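Local coordinates for protein sensor-type histidine kinase PrrB (Mycobacterium tuberculosis, PDB 1YSR) that autophosphorylates a histidine with ATP as the sensor kinase of the PrrB/PrrA two-component system, the present chain being its C-terminal ATP-binding domain, at residues A[95-98]-A[99-102]. Numbering follows the deposited sequence.
Sequences QVVF and ERFS
The backbone N of E99 is held by two carbonyls from the last turn of helix 94-98. Its main bond goes four residues back to O of Q95, at 3.0 Å. This bond is not straight at the hydrogen. A weak second bond runs from the same N three residues back to O of V96, at 3.3 Å. One residue on, N of R100 also reaches three back and bonds to O of V97 at 3.2 Å. R100 has an extended backbone, and the chain leaves toward S102.

The E99 side chain turns back along the helix. Its CG sits beside the backbone N (chi1 -70°), and the extended chain carries the carboxylate past O of Q95 to the Q95 side chain. OE2 of E99 comes within 3.2 Å of CG of Q95. The amide and carboxylate planes are 64° apart.

The domain has the GHKL ATPase fold, shared with DNA gyrase B and HSP90. In it, this short helix and the following loop lead toward helix 117-125. The run from F98 to F101 is consistent with the F box of histidine kinases, and the loop after it with the ATP lid. Residues 103-113 are not modelled, which suggests a mobile loop. V97 is buried against V89, L114 and L116, while F98 packs on A120, A130 and L132.

R100 bends at chi3 (-64°) and brings its guanidinium back to the valines. CG1 of V96 lies over one face, 3.6 Å from NH1 of R100. CG2 of V97 approaches NH2 of R100 obliquely, at 4.0 Å. NH2 of R100 donates a hydrogen bond to O of L114, which ties the start of the loop to its far end.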
loop_
_atom_site.group_PDB
_atom_site.type_symbol
_atom_site.label_atom_id
_atom_site.label_comp_id
_atom_site.label_asym_id
_atom_site.label_seq_id
_atom_site.Cartn_x
_atom_site.Cartn_y
_atom_site.Cartn_z
ATOM N N GLN A 95 -21.948 11.961 13.637
ATOM C CA GLN A 95 -20.920 12.959 13.965
ATOM C C GLN A 95 -20.147 12.624 15.254
ATOM O O GLN A 95 -18.920 12.667 15.282
ATOM C CB GLN A 95 -21.558 14.340 14.021
ATOM C CG GLN A 95 -20.557 15.491 14.347
ATOM C CD GLN A 95 -21.244 16.838 14.408
ATOM O OE1 GLN A 95 -22.467 16.896 14.517
ATOM N NE2 GLN A 95 -20.461 17.939 14.297
ATOM N N VAL A 96 -20.831 12.264 16.326
ATOM C CA VAL A 96 -20.137 11.934 17.564
ATOM C C VAL A 96 -19.205 10.752 17.350
ATOM O O VAL A 96 -18.113 10.669 17.932
ATOM C CB VAL A 96 -21.135 11.677 18.722
ATOM C CG1 VAL A 96 -20.452 10.996 19.940
ATOM C CG2 VAL A 96 -21.753 13.007 19.141
ATOM N N VAL A 97 -19.636 9.827 16.507
ATOM C CA VAL A 97 -18.799 8.675 16.255
ATOM C C VAL A 97 -17.504 9.136 15.517
ATOM O O VAL A 97 -16.428 8.738 15.874
ATOM C CB VAL A 97 -19.606 7.573 15.527
ATOM C CG1 VAL A 97 -18.722 6.508 14.922
ATOM C CG2 VAL A 97 -20.576 6.926 16.537
ATOM N N PHE A 98 -17.634 10.011 14.546
ATOM C CA PHE A 98 -16.442 10.515 13.838
ATOM C C PHE A 98 -15.507 11.388 14.690
ATOM O O PHE A 98 -14.336 11.517 14.369
ATOM C CB PHE A 98 -16.826 11.263 12.573
ATOM C CG PHE A 98 -17.067 10.359 11.424
ATOM C CD1 PHE A 98 -16.025 9.550 10.936
ATOM C CD2 PHE A 98 -18.338 10.264 10.846
ATOM C CE1 PHE A 98 -16.240 8.692 9.889
ATOM C CE2 PHE A 98 -18.558 9.411 9.781
ATOM C CZ PHE A 98 -17.484 8.599 9.291
ATOM N N GLU A 99 -16.040 12.000 15.750
ATOM C CA GLU A 99 -15.247 12.854 16.611
ATOM C C GLU A 99 -14.488 12.044 17.674
ATOM O O GLU A 99 -13.723 12.618 18.449
ATOM C CB GLU A 99 -16.157 13.884 17.299
ATOM C CG GLU A 99 -16.754 14.998 16.423
ATOM C CD GLU A 99 -17.913 15.747 17.130
ATOM O OE1 GLU A 99 -18.255 15.418 18.304
ATOM O OE2 GLU A 99 -18.508 16.659 16.504
ATOM N N ARG A 100 -14.698 10.727 17.715
ATOM C CA ARG A 100 -14.093 9.841 18.723
ATOM C C ARG A 100 -13.108 8.866 18.122
ATOM O O ARG A 100 -13.382 8.324 17.058
ATOM C CB ARG A 100 -15.158 8.954 19.391
ATOM C CG ARG A 100 -16.014 9.591 20.424
ATOM C CD ARG A 100 -16.504 8.529 21.412
ATOM N NE ARG A 100 -17.376 7.536 20.767
ATOM C CZ ARG A 100 -18.683 7.393 21.010
ATOM N NH1 ARG A 100 -19.289 8.176 21.905
ATOM N NH2 ARG A 100 -19.386 6.452 20.359
ATOM N N PHE A 101 -12.014 8.592 18.852
ATOM C CA PHE A 101 -11.074 7.509 18.544
ATOM C C PHE A 101 -11.566 6.223 19.191
ATOM O O PHE A 101 -12.175 6.270 20.259
ATOM C CB PHE A 101 -9.638 7.879 18.989
ATOM C CG PHE A 101 -9.034 9.000 18.180
ATOM C CD1 PHE A 101 -8.331 8.722 17.010
ATOM C CD2 PHE A 101 -9.205 10.336 18.561
ATOM C CE1 PHE A 101 -7.797 9.739 16.225
ATOM C CE2 PHE A 101 -8.662 11.379 17.781
ATOM C CZ PHE A 101 -7.957 11.076 16.601
ATOM N N SER A 102 -11.364 5.079 18.535
ATOM C CA SER A 102 -11.929 3.800 19.034
ATOM C C SER A 102 -11.244 3.230 20.266
ATOM O O SER A 102 -10.025 3.079 20.295
ATOM C CB SER A 102 -12.037 2.725 17.940
ATOM O OG SER A 102 -10.835 2.545 17.205
#